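Local coordinates for insecticidal crystal protein Cry7Cal (Bacillus thuringiensis, PDB 5ZI1), which is an insecticidal toxin of the delta endotoxin family, active against the locust Locusta migratoria manilensis and probably acting through receptor binding, at residues E478-G483 against N502-N507; G534-S539 against L578-A583; I496-N501 against N587-I592. One frame throughout, in Å; residues are numbered along the deposited sequence.

Contact 1. Residues E478-G483 against N502-N507; sequences ETNTAG and NNLPSN
Asn480 lays its carboxamide against the ring of Pro505, the two side chains coming from opposite directions. Chi1 of -150° sends the amide out across the gap, with its plane broadside to the CG-CD edge of the proline: OD1 is 3.5 Å from Pro505 CG, and ND2 is equally close to CD. The amide is also held at both polar ends. Its OD1 accepts the N-H of the next residue, Thr481 N, at 2.8 Å; this bond is bent (133° at the hydrogen) and reaches the oxygen from the flank of the C=O. ND2 donates to the carbonyl of Gln508, which fixes the rotation of the group. Beside it, Pro505 CD comes within 3.1 Å of Ala482 O, while the methyl Ala482 CB lies 3.8 Å from Pro505 CG. Leu504 starts out turned from the opposing loop. An unusual chi1 of -95° accompanies the return of its CD2 to 3.7 Å from both Asn480 ND2 and Ala482 O. Gly483, with a positive phi, packs against Asn503, Gly483 CA lying 3.6 Å from Asn503 CB.

The contact lies at the surface of the beta-sandwich third domain of this three-domain toxin fragment, where the loop after strand 478-479 meets the link between strands 496-500 and 508-513. Polar groups press mainly on aliphatic carbons here. The fit therefore rests on shape and van der Waals contact, with the directional bonding of Asn480 spent inside its own loop and on Gln508.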
ATOM      1  N   GLU A 478       5.123  -6.235  19.500  1.00 52.26           N
ATOM      2  CA  GLU A 478       6.156  -7.177  19.901  1.00 56.25           C
ATOM      3  C   GLU A 478       5.827  -8.555  19.335  1.00 55.07           C
ATOM      4  O   GLU A 478       4.657  -8.924  19.198  1.00 51.63           O
ATOM      5  CB  GLU A 478       6.284  -7.236  21.423  1.00 57.41           C
ATOM      6  CG  GLU A 478       7.399  -8.139  21.936  1.00 62.48           C
ATOM      7  CD  GLU A 478       7.583  -8.017  23.447  1.00 73.10           C
ATOM      8  OE1 GLU A 478       7.560  -6.874  23.960  1.00 77.09           O
ATOM      9  OE2 GLU A 478       7.739  -9.062  24.122  1.00 77.98           O
ATOM     10  N   THR A 479       6.880  -9.293  18.988  1.00 52.52           N
ATOM     11  CA  THR A 479       6.789 -10.673  18.542  1.00 57.49           C
ATOM     12  C   THR A 479       7.770 -11.501  19.357  1.00 61.85           C
ATOM     13  O   THR A 479       8.667 -10.964  20.016  1.00 60.49           O
ATOM     14  CB  THR A 479       7.118 -10.842  17.046  1.00 55.71           C
ATOM     15  OG1 THR A 479       8.516 -10.616  16.843  1.00 59.61           O
ATOM     16  CG2 THR A 479       6.325  -9.872  16.183  1.00 51.04           C
ATOM     17  N   ASN A 480       7.594 -12.821  19.300  1.00 58.49           N
ATOM     18  CA  ASN A 480       8.478 -13.717  20.028  1.00 58.78           C
ATOM     19  C   ASN A 480       9.905 -13.596  19.503  1.00 63.41           C
ATOM     20  O   ASN A 480      10.139 -13.212  18.353  1.00 62.94           O
ATOM     21  CB  ASN A 480       7.991 -15.160  19.905  1.00 63.32           C
ATOM     22  CG  ASN A 480       8.339 -15.989  21.118  1.00 66.67           C
ATOM     23  OD1 ASN A 480       9.291 -15.681  21.830  1.00 69.15           O
ATOM     24  ND2 ASN A 480       7.563 -17.042  21.367  1.00 65.87           N
ATOM     25  N   THR A 481      10.867 -13.943  20.362  1.00 64.86           N
ATOM     26  CA  THR A 481      12.276 -13.773  20.014  1.00 64.37           C
ATOM     27  C   THR A 481      12.753 -14.753  18.955  1.00 64.94           C
ATOM     28  O   THR A 481      13.777 -14.498  18.312  1.00 69.51           O
ATOM     29  CB  THR A 481      13.150 -13.914  21.259  1.00 68.68           C
ATOM     30  OG1 THR A 481      12.943 -15.203  21.852  1.00 68.08           O
ATOM     31  CG2 THR A 481      12.804 -12.829  22.263  1.00 65.38           C
ATOM     32  N   ALA A 482      12.049 -15.862  18.756  1.00 62.35           N
ATOM     33  CA  ALA A 482      12.445 -16.828  17.750  1.00 58.85           C
ATOM     34  C   ALA A 482      11.194 -17.437  17.146  1.00 64.12           C
ATOM     35  O   ALA A 482      10.103 -17.365  17.720  1.00 62.84           O
ATOM     36  CB  ALA A 482      13.355 -17.919  18.328  1.00 59.49           C
ATOM     37  N   GLY A 483      11.362 -18.018  15.962  1.00 59.12           N
ATOM     38  CA  GLY A 483      10.265 -18.661  15.274  1.00 61.95           C
ATOM     39  C   GLY A 483       9.248 -17.737  14.649  1.00 59.03           C
ATOM     40  O   GLY A 483       8.290 -18.229  14.042  1.00 57.89           O
ATOM     41  N   ASN A 502       8.441 -25.330  15.175  1.00 70.11           N
ATOM     42  CA  ASN A 502       9.566 -25.917  15.896  1.00 71.66           C
ATOM     43  C   ASN A 502      10.581 -24.874  16.360  1.00 70.81           C
ATOM     44  O   ASN A 502      11.434 -25.199  17.196  1.00 78.98           O
ATOM     45  CB  ASN A 502      10.276 -26.999  15.053  1.00 70.30           C
ATOM     46  CG  ASN A 502      11.099 -26.433  13.882  1.00 79.88           C
ATOM     47  OD1 ASN A 502      12.111 -25.737  14.075  1.00 79.44           O
ATOM     48  ND2 ASN A 502      10.695 -26.785  12.656  1.00 79.06           N
ATOM     49  N   ASN A 503      10.517 -23.641  15.856  1.00 68.88           N
ATOM     50  CA  ASN A 503      11.424 -22.593  16.305  1.00 66.75           C
ATOM     51  C   ASN A 503      10.782 -21.623  17.288  1.00 66.27           C
ATOM     52  O   ASN A 503      11.477 -20.737  17.802  1.00 68.07           O
ATOM     53  CB  ASN A 503      11.971 -21.813  15.108  1.00 66.76           C
ATOM     54  CG  ASN A 503      12.992 -22.598  14.326  1.00 69.62           C
ATOM     55  OD1 ASN A 503      13.694 -23.447  14.878  1.00 78.39           O
ATOM     56  ND2 ASN A 503      13.081 -22.327  13.029  1.00 63.02           N
ATOM     57  N   LEU A 504       9.489 -21.764  17.561  1.00 66.62           N
ATOM     58  CA  LEU A 504       8.846 -20.979  18.605  1.00 65.86           C
ATOM     59  C   LEU A 504       9.439 -21.330  19.965  1.00 67.91           C
ATOM     60  O   LEU A 504       9.428 -22.507  20.349  1.00 69.55           O
ATOM     61  CB  LEU A 504       7.345 -21.233  18.627  1.00 64.13           C
ATOM     62  CG  LEU A 504       6.444 -20.269  17.863  1.00 63.09           C
ATOM     63  CD1 LEU A 504       4.985 -20.583  18.168  1.00 61.46           C
ATOM     64  CD2 LEU A 504       6.767 -18.832  18.208  1.00 61.63           C
ATOM     65  N   PRO A 505       9.967 -20.364  20.713  1.00 64.44           N
ATOM     66  CA  PRO A 505      10.336 -20.656  22.105  1.00 64.04           C
ATOM     67  C   PRO A 505       9.147 -21.091  22.932  1.00 66.25           C
ATOM     68  O   PRO A 505       9.251 -22.025  23.733  1.00 72.19           O
ATOM     69  CB  PRO A 505      10.911 -19.319  22.608  1.00 67.61           C
ATOM     70  CG  PRO A 505      11.257 -18.544  21.384  1.00 68.89           C
ATOM     71  CD  PRO A 505      10.271 -18.977  20.333  1.00 69.86           C
ATOM     72  N   SER A 506       8.010 -20.428  22.758  1.00 65.63           N
ATOM     73  CA  SER A 506       6.810 -20.729  23.516  1.00 63.18           C
ATOM     74  C   SER A 506       5.615 -20.546  22.585  1.00 63.86           C
ATOM     75  O   SER A 506       5.765 -20.340  21.375  1.00 64.83           O
ATOM     76  CB  SER A 506       6.723 -19.851  24.776  1.00 61.99           C
ATOM     77  OG  SER A 506       6.272 -18.545  24.466  1.00 57.81           O
ATOM     78  N   ASN A 507       4.414 -20.622  23.156  1.00 60.30           N
ATOM     79  CA  ASN A 507       3.208 -20.524  22.353  1.00 57.81           C
ATOM     80  C   ASN A 507       2.964 -19.114  21.830  1.00 56.11           C
ATOM     81  O   ASN A 507       2.258 -18.951  20.829  1.00 52.33           O
ATOM     82  CB  ASN A 507       1.998 -20.980  23.175  1.00 54.02           C
ATOM     83  CG  ASN A 507       1.992 -22.474  23.443  1.00 58.70           C
ATOM     84  OD1 ASN A 507       2.739 -23.251  22.829  1.00 57.10           O
ATOM     85  ND2 ASN A 507       1.133 -22.889  24.365  1.00 59.05           N
TER

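Contact 2. Residues G534-S539 against L578-A583; sequences GVMSFS and LYIIKA
Ser537 and Tyr579 face each other as an antiparallel hydrogen-bonded pair, Tyr579 N giving its proton to Ser537 O at 2.7 Å and Ser537 N returning one to Tyr579 O at 3.0 Å. Two residues along each strand, Ile581 N reaches Val535 O at 3.0 Å, in a nearly straight bond (166°). Side chains alternate about this backbone. On the buried face Met536, extended from CA to SD, sets its sulfur 3.8 Å from Leu578 CD1. The bend at chi3 (-67°) then brings the terminal methyl, CE, up against Ile580 CD1. Phe538 crosses Leu578 at about a right angle, its CD1 3.9 Å from Leu578 CB. On the other face Tyr579 brings the edge of its ring to Ser537 O and the neighbouring backbone. Val535 CG1 and Ile581 CG1 meet obliquely at 3.6 Å.

Farther out, a water links the hydroxyls of Ser539 and Tyr579, 2.9 Å from Ser539 OG and 2.8 Å from Tyr579 OH. Asp544 OD1 bonds Ser537 OG, and Ser539 OG takes the N-H of Met577, bonds that hold Ser537 and Ser539 respectively. Val524 and Val526 of strand 521-530 lie against Phe538, Met536 and Leu578, the packing of one sheet on the other in the domain III sandwich.

The two faces thus differ in chemistry: thioether, leucine, isoleucine and phenyl groups are sealed between the sheets, whereas the outward side mixes aliphatic contact with hydroxyls that are satisfied by a carboxylate, a main-chain amide and water.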
ATOM      1  N   GLY A 534      -2.820 -27.369  13.107  1.00 47.18           N
ATOM      2  CA  GLY A 534      -2.484 -26.989  14.465  1.00 45.12           C
ATOM      3  C   GLY A 534      -3.617 -26.275  15.159  1.00 49.69           C
ATOM      4  O   GLY A 534      -4.761 -26.296  14.696  1.00 48.71           O
ATOM      5  N   VAL A 535      -3.274 -25.614  16.270  1.00 48.92           N
ATOM      6  CA  VAL A 535      -4.245 -24.990  17.159  1.00 47.70           C
ATOM      7  C   VAL A 535      -3.789 -23.570  17.468  1.00 49.73           C
ATOM      8  O   VAL A 535      -2.626 -23.347  17.820  1.00 49.54           O
ATOM      9  CB  VAL A 535      -4.427 -25.810  18.455  1.00 52.71           C
ATOM     10  CG1 VAL A 535      -5.300 -25.071  19.437  1.00 47.19           C
ATOM     11  CG2 VAL A 535      -5.038 -27.163  18.134  1.00 45.24           C
ATOM     12  N   MET A 536      -4.706 -22.616  17.341  1.00 51.97           N
ATOM     13  CA  MET A 536      -4.444 -21.202  17.555  1.00 54.92           C
ATOM     14  C   MET A 536      -5.293 -20.696  18.720  1.00 55.34           C
ATOM     15  O   MET A 536      -6.305 -21.299  19.082  1.00 56.58           O
ATOM     16  CB  MET A 536      -4.742 -20.403  16.268  1.00 51.89           C
ATOM     17  CG  MET A 536      -4.117 -19.010  16.193  1.00 55.25           C
ATOM     18  SD  MET A 536      -4.496 -18.136  14.639  1.00 56.54           S
ATOM     19  CE  MET A 536      -3.601 -19.160  13.456  1.00 53.26           C
ATOM     20  N   SER A 537      -4.882 -19.570  19.301  1.00 54.03           N
ATOM     21  CA  SER A 537      -5.599 -18.995  20.429  1.00 53.78           C
ATOM     22  C   SER A 537      -5.368 -17.489  20.471  1.00 59.32           C
ATOM     23  O   SER A 537      -4.319 -16.993  20.040  1.00 53.81           O
ATOM     24  CB  SER A 537      -5.158 -19.621  21.753  1.00 54.84           C
ATOM     25  OG  SER A 537      -5.767 -18.961  22.846  1.00 58.13           O
ATOM     26  N   PHE A 538      -6.349 -16.764  21.014  1.00 55.16           N
ATOM     27  CA  PHE A 538      -6.280 -15.312  21.043  1.00 57.23           C
ATOM     28  C   PHE A 538      -6.848 -14.800  22.361  1.00 60.91           C
ATOM     29  O   PHE A 538      -7.771 -15.393  22.928  1.00 59.35           O
ATOM     30  CB  PHE A 538      -7.021 -14.700  19.845  1.00 56.19           C
ATOM     31  CG  PHE A 538      -6.633 -13.280  19.560  1.00 56.40           C
ATOM     32  CD1 PHE A 538      -5.540 -12.993  18.756  1.00 57.88           C
ATOM     33  CD2 PHE A 538      -7.352 -12.229  20.102  1.00 54.40           C
ATOM     34  CE1 PHE A 538      -5.172 -11.686  18.497  1.00 55.64           C
ATOM     35  CE2 PHE A 538      -6.991 -10.921  19.846  1.00 55.95           C
ATOM     36  CZ  PHE A 538      -5.902 -10.650  19.044  1.00 55.31           C
ATOM     37  N   SER A 539      -6.269 -13.704  22.857  1.00 56.19           N
ATOM     38  CA  SER A 539      -6.694 -13.145  24.133  1.00 54.74           C
ATOM     39  C   SER A 539      -8.189 -12.882  24.121  1.00 57.98           C
ATOM     40  O   SER A 539      -8.775 -12.569  23.083  1.00 60.05           O
ATOM     41  CB  SER A 539      -5.960 -11.838  24.432  1.00 53.78           C
ATOM     42  OG  SER A 539      -4.597 -12.081  24.729  1.00 56.40           O
ATOM     43  N   LEU A 578      -1.746 -13.290  20.280  1.00 56.20           N
ATOM     44  CA  LEU A 578      -2.049 -14.456  19.464  1.00 52.95           C
ATOM     45  C   LEU A 578      -1.085 -15.556  19.865  1.00 53.57           C
ATOM     46  O   LEU A 578       0.096 -15.293  20.116  1.00 53.80           O
ATOM     47  CB  LEU A 578      -1.924 -14.171  17.963  1.00 53.83           C
ATOM     48  CG  LEU A 578      -2.404 -15.319  17.053  1.00 51.76           C
ATOM     49  CD1 LEU A 578      -3.268 -14.799  15.916  1.00 49.45           C
ATOM     50  CD2 LEU A 578      -1.260 -16.142  16.504  1.00 50.60           C
ATOM     51  N   TYR A 579      -1.600 -16.781  19.946  1.00 53.54           N
ATOM     52  CA  TYR A 579      -0.819 -17.923  20.384  1.00 51.57           C
ATOM     53  C   TYR A 579      -0.925 -19.035  19.356  1.00 52.71           C
ATOM     54  O   TYR A 579      -1.949 -19.192  18.692  1.00 53.81           O
ATOM     55  CB  TYR A 579      -1.301 -18.466  21.741  1.00 51.75           C
ATOM     56  CG  TYR A 579      -1.349 -17.471  22.867  1.00 47.35           C
ATOM     57  CD1 TYR A 579      -2.438 -16.642  23.030  1.00 51.26           C
ATOM     58  CD2 TYR A 579      -0.319 -17.388  23.787  1.00 50.05           C
ATOM     59  CE1 TYR A 579      -2.495 -15.736  24.068  1.00 53.22           C
ATOM     60  CE2 TYR A 579      -0.362 -16.480  24.834  1.00 53.21           C
ATOM     61  CZ  TYR A 579      -1.457 -15.659  24.969  1.00 55.66           C
ATOM     62  OH  TYR A 579      -1.524 -14.752  26.007  1.00 58.14           O
ATOM     63  N   ILE A 580       0.145 -19.809  19.246  1.00 52.77           N
ATOM     64  CA  ILE A 580       0.146 -21.092  18.567  1.00 49.76           C
ATOM     65  C   ILE A 580       0.448 -22.125  19.633  1.00 56.88           C
ATOM     66  O   ILE A 580       1.498 -22.058  20.279  1.00 58.91           O
ATOM     67  CB  ILE A 580       1.189 -21.160  17.444  1.00 50.72           C
ATOM     68  CG1 ILE A 580       0.880 -20.146  16.339  1.00 54.78           C
ATOM     69  CG2 ILE A 580       1.273 -22.576  16.881  1.00 48.15           C
ATOM     70  CD1 ILE A 580      -0.425 -20.400  15.627  1.00 59.30           C
ATOM     71  N   ILE A 581      -0.459 -23.080  19.819  1.00 56.43           N
ATOM     72  CA  ILE A 581      -0.280 -24.110  20.836  1.00 53.21           C
ATOM     73  C   ILE A 581       0.698 -25.124  20.252  1.00 58.86           C
ATOM     74  O   ILE A 581       0.307 -25.997  19.466  1.00 61.85           O
ATOM     75  CB  ILE A 581      -1.609 -24.754  21.239  1.00 54.98           C
ATOM     76  CG1 ILE A 581      -2.654 -23.668  21.517  1.00 52.45           C
ATOM     77  CG2 ILE A 581      -1.434 -25.654  22.458  1.00 49.59           C
ATOM     78  CD1 ILE A 581      -2.208 -22.626  22.527  1.00 47.10           C
ATOM     79  N   LYS A 582       1.980 -25.001  20.625  1.00 60.72           N
ATOM     80  CA  LYS A 582       3.026 -25.826  20.016  1.00 61.45           C
ATOM     81  C   LYS A 582       2.695 -27.312  20.109  1.00 56.74           C
ATOM     82  O   LYS A 582       2.786 -28.038  19.115  1.00 54.83           O
ATOM     83  CB  LYS A 582       4.380 -25.554  20.677  1.00 59.11           C
ATOM     84  CG  LYS A 582       5.019 -24.235  20.313  1.00 63.58           C
ATOM     85  CD  LYS A 582       6.445 -24.147  20.851  1.00 64.93           C
ATOM     86  CE  LYS A 582       7.453 -24.728  19.877  1.00 65.81           C
ATOM     87  NZ  LYS A 582       7.905 -26.102  20.188  1.00 71.38           N
ATOM     88  N   ALA A 583       2.285 -27.764  21.302  1.00 57.48           N
ATOM     89  CA  ALA A 583       2.131 -29.190  21.591  1.00 57.19           C
ATOM     90  C   ALA A 583       1.176 -29.883  20.636  1.00 57.47           C
ATOM     91  O   ALA A 583       1.365 -31.062  20.323  1.00 59.92           O
ATOM     92  CB  ALA A 583       1.637 -29.387  23.020  1.00 56.05           C
TER
HETATM   93  O   HOH W   1      -3.918 -13.769  26.940  1.00 57.44           O

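Contact 3. Residues I496-N501 against N587-I592; sequences ILKIVN and NCTIYI
Ile499 and Ile590 form an antiparallel hydrogen-bonded pair with short, straight bonds, Ile499 N to Ile590 O 2.6 Å and Ile590 N to Ile499 O 2.7 Å. Leu497 and Ile592 repeat the arrangement two residues on, with Leu497 N 3.0 Å from Ile592 O and the return bond, Ile592 N to Leu497 O, at 2.9 Å. The N-to-C directions of the short strand segments make 160°, close to antiparallel. Past Val500 the pairing slackens: Asn501 N reaches Cys588 O in a weak bond of 3.3 Å, and a water that donates to Asn587 OD1 also accepts weakly from Asn501 N.

In the domain III sandwich, strand 589-599 lies between strands 496-500 and 521-530, and the face bearing Leu497 and Ile499 packs on Val509 and Phe510 of the opposite sheet.

On that inner face Ile499 CD1 meets Ile592 CG1 at 3.6 Å. On the outer face Lys498 and Tyr591 lie side by side, pointing the same way. The lysine has CG opposite the main-chain N (chi1 -177°), which brings that carbon to 3.4 Å from Tyr591 CE2 before the chain bends at its outer torsions. Thr589 CG2 touches the same methylene, while its OG1 packs against Val500 CG2.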
ATOM      1  N   ILE A 496       3.637  -9.508   6.368  1.00 43.48           N
ATOM      2  CA  ILE A 496       2.873 -10.522   7.080  1.00 45.67           C
ATOM      3  C   ILE A 496       3.813 -11.237   8.042  1.00 47.53           C
ATOM      4  O   ILE A 496       5.031 -11.102   7.964  1.00 45.70           O
ATOM      5  CB  ILE A 496       2.201 -11.534   6.120  1.00 47.65           C
ATOM      6  CG1 ILE A 496       3.256 -12.318   5.335  1.00 45.25           C
ATOM      7  CG2 ILE A 496       1.222 -10.832   5.186  1.00 44.07           C
ATOM      8  CD1 ILE A 496       2.671 -13.335   4.397  1.00 53.39           C
ATOM      9  N   LEU A 497       3.230 -12.001   8.969  1.00 47.58           N
ATOM     10  CA  LEU A 497       4.015 -12.794   9.905  1.00 46.50           C
ATOM     11  C   LEU A 497       4.232 -14.205   9.373  1.00 53.20           C
ATOM     12  O   LEU A 497       3.309 -14.828   8.838  1.00 51.78           O
ATOM     13  CB  LEU A 497       3.328 -12.879  11.270  1.00 52.13           C
ATOM     14  CG  LEU A 497       3.201 -11.592  12.093  1.00 54.16           C
ATOM     15  CD1 LEU A 497       3.229 -11.892  13.580  1.00 44.61           C
ATOM     16  CD2 LEU A 497       4.284 -10.608  11.729  1.00 49.39           C
ATOM     17  N   LYS A 498       5.455 -14.714   9.550  1.00 50.63           N
ATOM     18  CA  LYS A 498       5.802 -16.089   9.216  1.00 53.08           C
ATOM     19  C   LYS A 498       6.235 -16.812  10.484  1.00 56.81           C
ATOM     20  O   LYS A 498       7.300 -16.519  11.039  1.00 56.43           O
ATOM     21  CB  LYS A 498       6.908 -16.133   8.173  1.00 56.80           C
ATOM     22  CG  LYS A 498       7.254 -17.531   7.723  1.00 54.66           C
ATOM     23  CD  LYS A 498       8.341 -17.480   6.670  1.00 63.77           C
ATOM     24  CE  LYS A 498       9.699 -17.826   7.258  1.00 67.63           C
ATOM     25  NZ  LYS A 498      10.121 -19.214   6.863  1.00 66.19           N
ATOM     26  N   ILE A 499       5.429 -17.771  10.928  1.00 49.44           N
ATOM     27  CA  ILE A 499       5.703 -18.537  12.137  1.00 50.49           C
ATOM     28  C   ILE A 499       6.155 -19.938  11.741  1.00 53.56           C
ATOM     29  O   ILE A 499       5.466 -20.626  10.977  1.00 53.01           O
ATOM     30  CB  ILE A 499       4.465 -18.602  13.048  1.00 59.58           C
ATOM     31  CG1 ILE A 499       3.843 -17.215  13.196  1.00 55.21           C
ATOM     32  CG2 ILE A 499       4.821 -19.169  14.426  1.00 53.22           C
ATOM     33  CD1 ILE A 499       2.395 -17.271  13.601  1.00 57.53           C
ATOM     34  N   VAL A 500       7.306 -20.357  12.261  1.00 51.56           N
ATOM     35  CA  VAL A 500       7.794 -21.728  12.143  1.00 59.29           C
ATOM     36  C   VAL A 500       7.739 -22.360  13.533  1.00 65.27           C
ATOM     37  O   VAL A 500       8.448 -21.920  14.448  1.00 65.93           O
ATOM     38  CB  VAL A 500       9.214 -21.777  11.562  1.00 59.94           C
ATOM     39  CG1 VAL A 500       9.632 -23.205  11.357  1.00 54.60           C
ATOM     40  CG2 VAL A 500       9.290 -20.987  10.242  1.00 54.72           C
ATOM     41  N   ASN A 501       6.913 -23.408  13.686  1.00 61.37           N
ATOM     42  CA  ASN A 501       6.492 -23.851  15.018  1.00 63.72           C
ATOM     43  C   ASN A 501       7.655 -24.449  15.802  1.00 69.05           C
ATOM     44  O   ASN A 501       7.865 -24.099  16.969  1.00 68.51           O
ATOM     45  CB  ASN A 501       5.329 -24.849  14.892  1.00 62.56           C
ATOM     46  CG  ASN A 501       4.976 -25.554  16.213  1.00 66.72           C
ATOM     47  OD1 ASN A 501       5.312 -25.081  17.302  1.00 72.69           O
ATOM     48  ND2 ASN A 501       4.258 -26.676  16.110  1.00 60.59           N
ATOM     49  N   ASN A 587       4.598 -29.881  12.598  1.00 59.08           N
ATOM     50  CA  ASN A 587       5.887 -29.261  12.305  1.00 62.62           C
ATOM     51  C   ASN A 587       5.757 -28.536  10.968  1.00 60.41           C
ATOM     52  O   ASN A 587       6.167 -29.021   9.917  1.00 64.05           O
ATOM     53  CB  ASN A 587       6.988 -30.312  12.287  1.00 64.68           C
ATOM     54  CG  ASN A 587       8.358 -29.715  12.090  1.00 67.36           C
ATOM     55  OD1 ASN A 587       8.506 -28.499  11.981  1.00 72.98           O
ATOM     56  ND2 ASN A 587       9.373 -30.569  12.043  1.00 69.89           N
ATOM     57  N   CYS A 588       5.159 -27.350  11.017  1.00 55.31           N
ATOM     58  CA  CYS A 588       4.740 -26.656   9.813  1.00 57.59           C
ATOM     59  C   CYS A 588       5.122 -25.181   9.903  1.00 58.41           C
ATOM     60  O   CYS A 588       5.754 -24.731  10.864  1.00 54.08           O
ATOM     61  CB  CYS A 588       3.233 -26.799   9.600  1.00 50.49           C
ATOM     62  SG  CYS A 588       2.267 -26.012  10.902  1.00 57.57           S
ATOM     63  N   THR A 589       4.717 -24.435   8.878  1.00 54.32           N
ATOM     64  CA  THR A 589       4.862 -22.991   8.801  1.00 55.35           C
ATOM     65  C   THR A 589       3.468 -22.386   8.734  1.00 52.90           C
ATOM     66  O   THR A 589       2.585 -22.919   8.049  1.00 55.29           O
ATOM     67  CB  THR A 589       5.723 -22.589   7.569  1.00 56.79           C
ATOM     68  OG1 THR A 589       7.080 -22.968   7.806  1.00 59.54           O
ATOM     69  CG2 THR A 589       5.700 -21.086   7.305  1.00 48.66           C
ATOM     70  N   ILE A 590       3.269 -21.302   9.486  1.00 49.76           N
ATOM     71  CA  ILE A 590       2.005 -20.578   9.556  1.00 49.62           C
ATOM     72  C   ILE A 590       2.271 -19.129   9.180  1.00 56.82           C
ATOM     73  O   ILE A 590       3.247 -18.523   9.641  1.00 57.59           O
ATOM     74  CB  ILE A 590       1.369 -20.653  10.963  1.00 52.86           C
ATOM     75  CG1 ILE A 590       1.068 -22.098  11.358  1.00 49.48           C
ATOM     76  CG2 ILE A 590       0.107 -19.821  11.039  1.00 49.90           C
ATOM     77  CD1 ILE A 590       1.989 -22.600  12.417  1.00 51.61           C
ATOM     78  N   TYR A 591       1.405 -18.572   8.343  1.00 54.61           N
ATOM     79  CA  TYR A 591       1.474 -17.172   7.967  1.00 50.38           C
ATOM     80  C   TYR A 591       0.232 -16.476   8.489  1.00 49.64           C
ATOM     81  O   TYR A 591      -0.880 -16.982   8.317  1.00 51.95           O
ATOM     82  CB  TYR A 591       1.577 -17.009   6.451  1.00 51.82           C
ATOM     83  CG  TYR A 591       2.731 -17.752   5.843  1.00 53.95           C
ATOM     84  CD1 TYR A 591       2.576 -19.066   5.398  1.00 48.95           C
ATOM     85  CD2 TYR A 591       3.982 -17.144   5.707  1.00 53.56           C
ATOM     86  CE1 TYR A 591       3.628 -19.756   4.845  1.00 46.53           C
ATOM     87  CE2 TYR A 591       5.045 -17.825   5.138  1.00 50.65           C
ATOM     88  CZ  TYR A 591       4.863 -19.125   4.706  1.00 56.71           C
ATOM     89  OH  TYR A 591       5.924 -19.809   4.150  1.00 57.20           O
ATOM     90  N   ILE A 592       0.422 -15.336   9.144  1.00 44.85           N
ATOM     91  CA  ILE A 592      -0.671 -14.542   9.679  1.00 44.39           C
ATOM     92  C   ILE A 592      -0.699 -13.247   8.886  1.00 49.20           C
ATOM     93  O   ILE A 592       0.284 -12.498   8.874  1.00 49.94           O
ATOM     94  CB  ILE A 592      -0.506 -14.258  11.180  1.00 46.39           C
ATOM     95  CG1 ILE A 592      -0.270 -15.547  11.972  1.00 49.45           C
ATOM     96  CG2 ILE A 592      -1.699 -13.452  11.714  1.00 40.12           C
ATOM     97  CD1 ILE A 592      -1.467 -16.480  12.045  1.00 50.77           C
TER
HETATM   98  O   HOH W   2       7.407 -25.912  12.326  1.00 58.32           O

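How the contacts relate
The three contacts cluster in one beta-sandwich, their centres 10 to 12 Å apart. Segments 502-507 and 496-501 are consecutive, so contact 1 continues directly from contact 3: Gly483 O bonds Val500 N at 2.9 Å, and Asn502 ND2 bonds Asn587 OD1, also at 2.9 Å. On the side of contact 2, the same loop runs into strand 508-513, with Asn507 O 2.8 Å from Ile580 N and Asn507 OD1 receiving the N-H of Lys582; contacts 1 and 2 reach the same five-strand sheet. Contacts 2 and 3 sit on opposing sheets and meet in the core, Met536 CE lying 3.7 Å from Ile592 CD1. Along the chain, contact 2 is nested within the loop that contact 3 closes.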